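PDB 5NF4: minor fimbrium tip subunit Mfa3 from Porphyromonas gingivalis ATCC 33277, which forms part of the tip of the minor (Mfa1) fimbriae, surface filaments that mediate biofilm formation and adhesion to host cells and to other oral bacteria. Local coordinates for residues Asp112-Ala117 / Ser162-Asn167; Gln228-Gln233 / Ala256-Thr261; His70-Leu75 / Ser98-Thr103; Lys262-Thr267 / Phe307-Leu312. All coordinates share one frame; numbering follows the deposited sequence.

Contact 1: Asp112-Ala117 / Ser162-Asn167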
# COMPACT_ATOMS: atom_id res chain seq x y z
N ASP A 112 9.16 20.88 -3.04
CA ASP A 112 8.69 19.59 -2.54
C ASP A 112 7.26 19.33 -3.06
O ASP A 112 6.38 20.15 -2.85
CB ASP A 112 8.68 19.60 -1.02
CG ASP A 112 10.07 19.57 -0.38
OD1 ASP A 112 11.12 19.70 -1.04
OD2 ASP A 112 10.09 19.35 0.84
N PHE A 113 7.05 18.21 -3.75
CA PHE A 113 5.77 17.89 -4.39
C PHE A 113 5.11 16.77 -3.57
O PHE A 113 5.75 15.78 -3.28
CB PHE A 113 5.96 17.37 -5.80
CG PHE A 113 6.38 18.43 -6.80
CD1 PHE A 113 7.66 18.97 -6.79
CD2 PHE A 113 5.48 18.84 -7.77
CE1 PHE A 113 8.02 19.91 -7.74
CE2 PHE A 113 5.83 19.77 -8.70
CZ PHE A 113 7.10 20.31 -8.69
N PHE A 114 3.84 16.95 -3.27
CA PHE A 114 3.07 15.94 -2.54
C PHE A 114 1.87 15.56 -3.38
O PHE A 114 1.13 16.43 -3.82
CB PHE A 114 2.59 16.44 -1.17
CG PHE A 114 3.69 16.75 -0.21
CD1 PHE A 114 4.41 17.94 -0.34
CD2 PHE A 114 4.00 15.89 0.83
CE1 PHE A 114 5.42 18.26 0.55
CE2 PHE A 114 5.02 16.20 1.73
CZ PHE A 114 5.75 17.40 1.56
N PHE A 115 1.66 14.25 -3.54
CA PHE A 115 0.55 13.73 -4.31
C PHE A 115 -0.25 12.79 -3.40
O PHE A 115 0.32 11.88 -2.80
CB PHE A 115 1.01 12.98 -5.55
CG PHE A 115 1.65 13.86 -6.59
CD1 PHE A 115 3.01 14.12 -6.54
CD2 PHE A 115 0.89 14.43 -7.58
CE1 PHE A 115 3.61 14.93 -7.49
CE2 PHE A 115 1.47 15.25 -8.56
CZ PHE A 115 2.83 15.50 -8.51
N VAL A 116 -1.55 13.03 -3.33
CA VAL A 116 -2.47 12.25 -2.48
C VAL A 116 -3.69 11.88 -3.32
O VAL A 116 -4.37 12.75 -3.83
CB VAL A 116 -2.89 13.06 -1.22
CG1 VAL A 116 -3.86 12.27 -0.39
CG2 VAL A 116 -1.65 13.37 -0.36
N ALA A 117 -4.01 10.58 -3.41
CA ALA A 117 -5.10 10.12 -4.23
C ALA A 117 -6.13 9.36 -3.42
O ALA A 117 -5.77 8.72 -2.43
CB ALA A 117 -4.60 9.22 -5.35
N SER A 162 -0.32 7.56 -2.49
CA SER A 162 0.44 8.79 -2.40
C SER A 162 1.81 8.69 -2.98
O SER A 162 2.33 7.59 -3.25
CB SER A 162 0.55 9.20 -0.94
OG SER A 162 1.28 8.19 -0.26
N ARG A 163 2.43 9.85 -3.15
CA ARG A 163 3.84 9.88 -3.46
C ARG A 163 4.34 11.26 -3.13
O ARG A 163 3.60 12.23 -3.25
CB ARG A 163 4.07 9.53 -4.93
CG ARG A 163 5.52 9.22 -5.27
CD ARG A 163 5.98 7.88 -4.77
NE ARG A 163 7.40 7.77 -5.04
CZ ARG A 163 7.94 7.19 -6.10
NH1 ARG A 163 7.18 6.59 -7.02
NH2 ARG A 163 9.25 7.20 -6.24
N MET A 164 5.57 11.35 -2.65
CA MET A 164 6.19 12.65 -2.45
C MET A 164 7.60 12.68 -2.98
O MET A 164 8.34 11.67 -2.95
CB MET A 164 6.12 13.07 -0.97
CG MET A 164 6.89 12.29 0.02
SD MET A 164 6.76 13.03 1.69
CE MET A 164 7.96 14.36 1.52
N TYR A 165 7.98 13.85 -3.52
CA TYR A 165 9.30 14.07 -4.07
C TYR A 165 9.86 15.35 -3.46
O TYR A 165 9.28 16.42 -3.63
CB TYR A 165 9.24 14.20 -5.59
CG TYR A 165 8.56 13.05 -6.32
CD1 TYR A 165 9.28 11.91 -6.68
CD2 TYR A 165 7.22 13.11 -6.65
CE1 TYR A 165 8.67 10.87 -7.35
CE2 TYR A 165 6.62 12.09 -7.35
CZ TYR A 165 7.33 10.98 -7.70
OH TYR A 165 6.72 9.95 -8.39
N SER A 166 10.99 15.24 -2.79
CA SER A 166 11.57 16.38 -2.10
C SER A 166 12.73 17.03 -2.86
O SER A 166 13.39 16.41 -3.70
CB SER A 166 12.07 15.93 -0.72
OG SER A 166 13.06 14.96 -0.90
N ASN A 167 12.93 18.31 -2.56
CA ASN A 167 14.01 19.09 -3.13
C ASN A 167 14.18 18.90 -4.65
O ASN A 167 15.27 18.60 -5.15
CB ASN A 167 15.33 18.76 -2.39
CG ASN A 167 16.40 19.83 -2.61
OD1 ASN A 167 16.09 20.99 -2.91
ND2 ASN A 167 17.67 19.46 -2.45
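Ser162 lies near the start of the antiparallel pairing of strands 109-117 and 161-170, neighbours in a beta-sheet; its CA lies 3.1 Å from Phe115 O in a CA-H...O contact, while its hydroxyl turns to Leu224 O. Arg163 forms a hydrogen-bonded pair with Phe115, and Phe115 N meets Arg163 O almost head-on (C=O...N 174°). That same carbonyl oxygen lies in the plane of the Phe115 ring, at its edge. The arginine's guanidinium leads away to Lys191 O, with Tyr165 OH over one of its faces. Met164, in a non-hydrogen-bonded pair with Phe114, runs alongside that ring; a bend at its last torsion (chi3 -80°) brings CE to 3.5 Å from Phe114 CE2, and SD makes an oblique Met-aromatic contact. The Phe114 ring also packs on helix 132-140. Tyr165 pairs with Phe113 through two backbone bonds and crosses Phe115 at about a right angle, Phe115 CE1 lying at the edge of the tyrosine ring, 4.1 Å from CD2. Beyond Ser166 the chain turns a corner, and there Asn167 N donates a nearly straight bond of 2.7 Å to Asp112 OD1, which also bonds Ser79 OG; the amide approaches from above the carboxylate plane, 37° out of it.

Contact 2: Gln228-Gln233 / Ala256-Thr261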
# COMPACT_ATOMS: atom_id res chain seq x y z
N GLN A 228 7.22 4.27 10.60
CA GLN A 228 8.48 3.99 11.30
C GLN A 228 8.26 3.20 12.60
O GLN A 228 9.22 2.86 13.28
CB GLN A 228 9.20 5.31 11.64
CG GLN A 228 9.47 6.22 10.42
CD GLN A 228 9.40 7.68 10.78
OE1 GLN A 228 8.33 8.30 10.74
NE2 GLN A 228 10.54 8.25 11.16
N SER A 229 6.99 2.96 12.95
CA SER A 229 6.62 2.33 14.23
C SER A 229 5.63 1.22 13.96
O SER A 229 4.89 1.29 13.00
CB SER A 229 5.94 3.34 15.18
OG SER A 229 6.87 4.26 15.73
N GLU A 230 5.58 0.26 14.89
CA GLU A 230 4.56 -0.78 14.84
C GLU A 230 3.15 -0.22 14.96
O GLU A 230 2.94 0.86 15.53
CB GLU A 230 4.80 -1.78 15.96
CG GLU A 230 6.09 -2.57 15.86
CD GLU A 230 6.15 -3.70 16.86
OE1 GLU A 230 5.34 -3.69 17.82
OE2 GLU A 230 6.97 -4.62 16.67
N PRO A 231 2.16 -0.98 14.46
CA PRO A 231 0.77 -0.56 14.60
C PRO A 231 0.41 -0.38 16.07
O PRO A 231 0.97 -1.04 16.96
CB PRO A 231 -0.02 -1.72 13.97
CG PRO A 231 0.98 -2.39 13.04
CD PRO A 231 2.30 -2.22 13.70
N ILE A 232 -0.55 0.50 16.33
CA ILE A 232 -1.11 0.67 17.66
C ILE A 232 -2.44 -0.07 17.82
O ILE A 232 -2.77 -0.51 18.92
CB ILE A 232 -1.31 2.17 18.00
CG1 ILE A 232 -2.19 2.86 16.94
CG2 ILE A 232 0.08 2.85 18.10
CD1 ILE A 232 -2.75 4.24 17.36
N GLN A 233 -3.17 -0.22 16.72
CA GLN A 233 -4.49 -0.86 16.72
C GLN A 233 -4.70 -1.83 15.56
O GLN A 233 -4.14 -1.66 14.50
CB GLN A 233 -5.59 0.20 16.72
CG GLN A 233 -5.56 1.04 18.03
CD GLN A 233 -6.55 2.20 18.06
OE1 GLN A 233 -6.81 2.87 17.04
NE2 GLN A 233 -7.14 2.43 19.24
N ALA A 256 2.37 -2.62 7.70
CA ALA A 256 2.51 -2.91 9.11
C ALA A 256 3.95 -3.20 9.43
O ALA A 256 4.52 -4.19 8.94
CB ALA A 256 1.61 -4.12 9.51
N ILE A 257 4.56 -2.32 10.22
CA ILE A 257 5.93 -2.53 10.67
C ILE A 257 5.96 -3.50 11.84
O ILE A 257 5.20 -3.35 12.79
CB ILE A 257 6.58 -1.22 11.13
CG1 ILE A 257 6.46 -0.15 10.06
CG2 ILE A 257 8.03 -1.47 11.54
CD1 ILE A 257 6.98 -0.55 8.70
N VAL A 258 6.87 -4.47 11.77
CA VAL A 258 7.14 -5.35 12.91
C VAL A 258 8.61 -5.26 13.30
O VAL A 258 9.49 -5.43 12.45
CB VAL A 258 6.80 -6.82 12.57
CG1 VAL A 258 6.92 -7.70 13.83
CG2 VAL A 258 5.38 -6.92 11.97
N GLU A 259 8.87 -4.97 14.56
CA GLU A 259 10.26 -4.84 15.04
C GLU A 259 11.00 -6.14 14.78
O GLU A 259 10.45 -7.25 14.94
CB GLU A 259 10.28 -4.47 16.54
CG GLU A 259 9.85 -3.03 16.74
CD GLU A 259 9.49 -2.70 18.18
OE1 GLU A 259 9.78 -3.50 19.09
OE2 GLU A 259 8.90 -1.62 18.39
N SER A 260 12.26 -6.03 14.39
CA SER A 260 13.01 -7.21 13.97
C SER A 260 13.61 -7.95 15.16
O SER A 260 14.35 -8.92 14.99
CB SER A 260 14.10 -6.81 12.97
OG SER A 260 15.01 -5.93 13.57
N THR A 261 13.29 -7.51 16.36
CA THR A 261 13.63 -8.22 17.58
C THR A 261 12.55 -9.26 17.94
O THR A 261 12.74 -10.04 18.86
CB THR A 261 13.76 -7.27 18.74
OG1 THR A 261 12.61 -6.43 18.77
CG2 THR A 261 15.01 -6.41 18.60
O HOH W 1 3.08 0.03 11.33
O HOH W 2 7.50 0.43 17.04
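Ser229 and Ile257 meet where two irregular loops run against each other, one leading into strand 238-242 and the other following strand 248-254. No direct backbone hydrogen bond joins the two segments; one side-chain bond and two bridging waters do so instead. The carbonyl oxygen of Ser229 rests 3.6 Å from Ile257 CB and accepts a hydrogen bond from a water, which itself accepts one from Ile257 N. Glu230 makes the one direct hydrogen bond. Its backbone N donates to the second water, which donates to Glu259 OE2, and its CA lies 3.3 Å from Ile257 O in a CA-H...O contact. With CG anti to its own carbonyl carbon (chi1 -65°) and the chain extended beyond, the side chain passes over Ile257 O and reaches the backbone of the facing loop, where Glu259 N bonds Glu230 OE2 at 2.9 Å, nearly straight, using the anti lone pair of the oxygen. The two carboxylates stack with their planes 28° apart, Glu230 OE2 and Glu259 OE1 being 3.9 Å from each other. This closeness of like charges is probably eased by Lys262, which forms a salt bridge with Glu230 OE1 and a long, weak ion pair with Glu259. Pro231 closes the contact: its CD presses on Ile257 O, an oxygen buried here without a hydrogen-bond partner, at 3.2 Å, and its CG touches Ala256 CB at 4.0 Å.

Contact 3: His70-Leu75 / Ser98-Thr103; sequences HSLAML and STYVFT
Leu72 and Tyr100 meet across the interior between two strands that face each other as layers of a beta-sandwich-like core, their axes 8.9 Å apart at closest approach and inclined at 44°. No hydrogen bond links the two segments, and the contact is carried by side chains. Among the apolar contacts, Leu72 and Tyr100 lie alongside each other, pointing in contrary senses, with leucine CD2 approaching Tyr100 CD2 obliquely to 4.1 Å. Leucine CG stands opposite its backbone N (chi1 178°), which sends the branch across to the facing strand; the same CD2 methyl also lies near the plane of the Phe102 ring, at its edge. The sulfur-aromatic contact belongs to Met74. Its SD sits at the rim of Phe102, 5.3 Å from the ring centroid and 80° off the normal, and its CE comes within 4.0 Å of Phe102 CE1. Phe102 thus receives both Leu72 and Met74 at its edge, and it stacks with His88 of strand 84-91. The polar element is the phenol: Tyr100 OH comes 3.3 Å from His70 O without a hydrogen bond, its bond going instead to Val69 O. Cohesion across these strands therefore rests on dispersion and on the weak attraction of sulfur for a ring edge, while the bond to Val69 O provides for the phenol's polar end.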
# COMPACT_ATOMS: atom_id res chain seq x y z
N HIS A 70 -9.51 8.06 -8.50
CA HIS A 70 -10.76 8.82 -8.56
C HIS A 70 -10.58 10.30 -8.29
O HIS A 70 -11.30 11.13 -8.81
CB HIS A 70 -11.74 8.25 -7.53
CG HIS A 70 -12.18 6.86 -7.84
ND1 HIS A 70 -11.52 5.75 -7.35
CD2 HIS A 70 -13.18 6.40 -8.62
CE1 HIS A 70 -12.12 4.66 -7.80
NE2 HIS A 70 -13.13 5.03 -8.58
N SER A 71 -9.63 10.60 -7.42
CA SER A 71 -9.24 11.98 -7.15
C SER A 71 -7.76 12.04 -6.90
O SER A 71 -7.16 11.08 -6.44
CB SER A 71 -10.00 12.55 -5.95
OG SER A 71 -9.56 11.93 -4.75
N LEU A 72 -7.16 13.19 -7.19
CA LEU A 72 -5.74 13.38 -7.00
C LEU A 72 -5.45 14.83 -6.62
O LEU A 72 -5.75 15.73 -7.39
CB LEU A 72 -4.99 13.03 -8.29
CG LEU A 72 -3.47 13.24 -8.23
CD1 LEU A 72 -2.84 12.29 -7.22
CD2 LEU A 72 -2.86 13.10 -9.62
N ALA A 73 -4.87 15.02 -5.44
CA ALA A 73 -4.42 16.34 -5.01
C ALA A 73 -2.92 16.43 -5.14
O ALA A 73 -2.20 15.50 -4.80
CB ALA A 73 -4.83 16.63 -3.59
N MET A 74 -2.46 17.56 -5.67
CA MET A 74 -1.05 17.85 -5.73
C MET A 74 -0.85 19.13 -4.95
O MET A 74 -1.56 20.10 -5.20
CB MET A 74 -0.56 18.04 -7.18
CG MET A 74 0.95 18.27 -7.24
SD MET A 74 1.55 18.78 -8.87
CE MET A 74 0.79 20.40 -8.89
N LEU A 75 0.11 19.12 -4.03
CA LEU A 75 0.47 20.32 -3.26
C LEU A 75 1.99 20.48 -3.33
O LEU A 75 2.75 19.53 -3.12
CB LEU A 75 -0.03 20.23 -1.82
CG LEU A 75 -1.55 20.11 -1.63
CD1 LEU A 75 -1.94 18.65 -1.54
CD2 LEU A 75 -2.04 20.91 -0.39
N SER A 98 -6.97 5.80 -14.54
CA SER A 98 -5.81 5.43 -13.72
C SER A 98 -4.70 6.45 -13.87
O SER A 98 -3.64 6.32 -13.26
CB SER A 98 -5.27 4.06 -14.12
OG SER A 98 -4.62 4.13 -15.39
N THR A 99 -4.94 7.45 -14.71
CA THR A 99 -3.92 8.46 -15.01
C THR A 99 -4.51 9.86 -15.14
O THR A 99 -5.63 10.02 -15.65
CB THR A 99 -3.20 8.15 -16.33
OG1 THR A 99 -4.12 8.34 -17.41
CG2 THR A 99 -2.67 6.72 -16.36
N TYR A 100 -3.72 10.86 -14.72
CA TYR A 100 -4.07 12.27 -14.87
C TYR A 100 -2.93 12.98 -15.55
O TYR A 100 -1.78 12.74 -15.24
CB TYR A 100 -4.36 12.91 -13.50
CG TYR A 100 -5.69 12.47 -12.96
CD1 TYR A 100 -6.88 13.01 -13.44
CD2 TYR A 100 -5.78 11.48 -12.00
CE1 TYR A 100 -8.10 12.59 -12.95
CE2 TYR A 100 -6.98 11.05 -11.52
CZ TYR A 100 -8.14 11.61 -11.99
OH TYR A 100 -9.35 11.17 -11.50
N VAL A 101 -3.26 13.81 -16.53
CA VAL A 101 -2.26 14.68 -17.10
C VAL A 101 -2.84 16.10 -17.07
O VAL A 101 -3.97 16.34 -17.50
CB VAL A 101 -1.90 14.22 -18.52
CG1 VAL A 101 -3.12 14.09 -19.37
CG2 VAL A 101 -0.90 15.20 -19.18
N PHE A 102 -2.06 17.03 -16.53
CA PHE A 102 -2.51 18.42 -16.42
C PHE A 102 -1.33 19.39 -16.36
O PHE A 102 -0.22 19.00 -16.02
CB PHE A 102 -3.39 18.60 -15.18
CG PHE A 102 -2.72 18.24 -13.87
CD1 PHE A 102 -1.97 19.18 -13.15
CD2 PHE A 102 -2.86 16.97 -13.34
CE1 PHE A 102 -1.36 18.84 -11.94
CE2 PHE A 102 -2.26 16.63 -12.14
CZ PHE A 102 -1.51 17.57 -11.42
N THR A 103 -1.60 20.65 -16.68
CA THR A 103 -0.57 21.69 -16.64
C THR A 103 -0.72 22.58 -15.41
O THR A 103 -1.83 22.96 -15.07
CB THR A 103 -0.67 22.49 -17.90
OG1 THR A 103 -0.51 21.61 -19.02
CG2 THR A 103 0.42 23.57 -17.93

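Contact 4: Lys262-Thr267 / Phe307-Leu312; sequences KWWGNT and FAKGLL
A type II beta turn from Trp263 to Asn266 lies against the end of helix 304-308, where Gly310, at positive phi, is the C' residue of a Schellman motif and its N bonds Phe307 O. The turn brings Trp264 CA to 5.2 Å from Lys309 CA. The Trp264 indole runs alongside the lysine chain in the same sense: indole CD1 is 3.9 Å from Lys309 CB, and Lys309 O sits at the ring edge, near its plane. Trp264 CG stands anti to the backbone N (chi1 -176°), which carries the indole along the lysine, and Phe277 meets this ring edge-to-face. Trp263 takes the other end of the contact, its CD1 lying 3.7 Å from Gly310 O, obliquely to the ring. That carbonyl bonds Lys315 NZ, which also makes a cation-pi contact with Trp263. No direct hydrogen bond crosses between the segments, but two waters lie between them. One donates to Trp264 O; it also lies close to Lys309 O, though at a distance short enough to leave that bond doubtful. The other lies in the plane of the Trp264 ring, accepting from its NE1 at 2.8 Å and from Lys309 NZ at 3.0 Å.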
# COMPACT_ATOMS: atom_id res chain seq x y z
N LYS A 262 11.43 -9.22 17.23
CA LYS A 262 10.30 -10.15 17.43
C LYS A 262 10.25 -11.26 16.39
O LYS A 262 10.75 -11.10 15.27
CB LYS A 262 8.98 -9.37 17.39
CG LYS A 262 8.84 -8.33 18.47
CD LYS A 262 7.57 -7.53 18.37
CE LYS A 262 7.56 -6.51 19.51
NZ LYS A 262 6.42 -5.59 19.47
N TRP A 263 9.59 -12.38 16.72
CA TRP A 263 9.26 -13.36 15.71
C TRP A 263 8.04 -14.14 16.17
O TRP A 263 7.59 -13.95 17.29
CB TRP A 263 10.43 -14.29 15.41
CG TRP A 263 10.98 -15.11 16.55
CD1 TRP A 263 10.57 -16.36 16.92
CD2 TRP A 263 12.05 -14.75 17.43
NE1 TRP A 263 11.31 -16.80 17.99
CE2 TRP A 263 12.23 -15.83 18.32
CE3 TRP A 263 12.87 -13.63 17.56
CZ2 TRP A 263 13.20 -15.83 19.33
CZ3 TRP A 263 13.83 -13.62 18.58
CH2 TRP A 263 13.99 -14.72 19.44
N TRP A 264 7.54 -15.00 15.29
CA TRP A 264 6.33 -15.77 15.54
C TRP A 264 6.47 -16.53 16.84
O TRP A 264 7.43 -17.27 17.03
CB TRP A 264 6.07 -16.74 14.37
CG TRP A 264 4.79 -17.52 14.46
CD1 TRP A 264 4.65 -18.85 14.78
CD2 TRP A 264 3.48 -17.02 14.22
NE1 TRP A 264 3.31 -19.20 14.75
CE2 TRP A 264 2.57 -18.09 14.41
CE3 TRP A 264 2.97 -15.76 13.86
CZ2 TRP A 264 1.19 -17.94 14.25
CZ3 TRP A 264 1.61 -15.61 13.70
CH2 TRP A 264 0.74 -16.69 13.88
N GLY A 265 5.52 -16.35 17.74
CA GLY A 265 5.60 -17.02 19.01
C GLY A 265 6.47 -16.28 20.01
O GLY A 265 6.63 -16.75 21.13
N ASN A 266 7.02 -15.14 19.60
CA ASN A 266 7.87 -14.32 20.47
C ASN A 266 7.65 -12.84 20.18
O ASN A 266 8.60 -12.12 19.85
CB ASN A 266 9.35 -14.68 20.28
CG ASN A 266 10.26 -13.95 21.26
OD1 ASN A 266 9.95 -13.86 22.44
ND2 ASN A 266 11.37 -13.43 20.77
N THR A 267 6.41 -12.38 20.30
CA THR A 267 6.12 -10.97 20.06
C THR A 267 5.79 -10.25 21.36
O THR A 267 5.65 -9.04 21.37
CB THR A 267 4.92 -10.77 19.11
OG1 THR A 267 3.74 -11.22 19.76
CG2 THR A 267 5.10 -11.57 17.83
N PHE A 307 10.62 -21.36 8.57
CA PHE A 307 11.27 -20.06 8.59
C PHE A 307 10.30 -19.01 9.11
O PHE A 307 10.57 -18.26 10.06
CB PHE A 307 11.75 -19.71 7.19
CG PHE A 307 12.40 -18.37 7.07
CD1 PHE A 307 13.47 -18.04 7.87
CD2 PHE A 307 11.98 -17.46 6.12
CE1 PHE A 307 14.08 -16.80 7.75
CE2 PHE A 307 12.60 -16.25 5.99
CZ PHE A 307 13.65 -15.92 6.81
N ALA A 308 9.13 -18.97 8.48
CA ALA A 308 8.10 -18.00 8.81
C ALA A 308 7.62 -18.14 10.24
O ALA A 308 7.24 -17.16 10.88
CB ALA A 308 6.93 -18.13 7.86
N LYS A 309 7.61 -19.37 10.74
CA LYS A 309 7.18 -19.59 12.11
C LYS A 309 8.27 -19.38 13.16
O LYS A 309 8.08 -19.69 14.34
CB LYS A 309 6.58 -21.01 12.22
CG LYS A 309 5.22 -21.07 11.56
CD LYS A 309 4.51 -22.41 11.87
CE LYS A 309 2.99 -22.25 11.86
NZ LYS A 309 2.29 -23.42 12.44
N GLY A 310 9.40 -18.81 12.75
CA GLY A 310 10.49 -18.49 13.67
C GLY A 310 11.21 -19.67 14.30
O GLY A 310 11.78 -19.53 15.39
N LEU A 311 11.20 -20.83 13.64
CA LEU A 311 11.80 -22.04 14.19
C LEU A 311 13.29 -22.17 13.85
O LEU A 311 13.95 -23.04 14.37
CB LEU A 311 11.04 -23.28 13.70
CG LEU A 311 9.54 -23.21 13.96
CD1 LEU A 311 8.82 -24.46 13.39
CD2 LEU A 311 9.24 -23.06 15.44
N LEU A 312 13.81 -21.29 12.99
CA LEU A 312 15.22 -21.40 12.57
C LEU A 312 16.06 -20.29 13.21
O LEU A 312 15.52 -19.35 13.75
CB LEU A 312 15.32 -21.33 11.04
CG LEU A 312 14.33 -22.20 10.25
CD1 LEU A 312 14.45 -21.93 8.75
CD2 LEU A 312 14.53 -23.66 10.53
O HOH W 3 1.94 -21.65 14.85
O HOH W 4 8.38 -19.80 16.77

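Contacts 1 and 3 share one part of the fold, their centres 12 Å apart. Strands 71-78 and 109-117 are sheet neighbours, joined by probable hydrogen bonds such as Phe114 N to Leu75 O at 2.8 Å, and Phe115 of contact 1 packs on Met74 of contact 3, extending the apolar interior from one to the other. Contacts 2 and 4 form a second pair, 15 Å between centres; segments 256-261 and 262-267 follow each other directly in the loop after strand 248-254, and a salt bridge of 2.7 Å from Glu230 OE1 to Lys262 NZ ties the two contacts. The pairs are well separated: contacts 3 and 4 lie on opposite sides of the chain's centre, about 42 Å apart between centres.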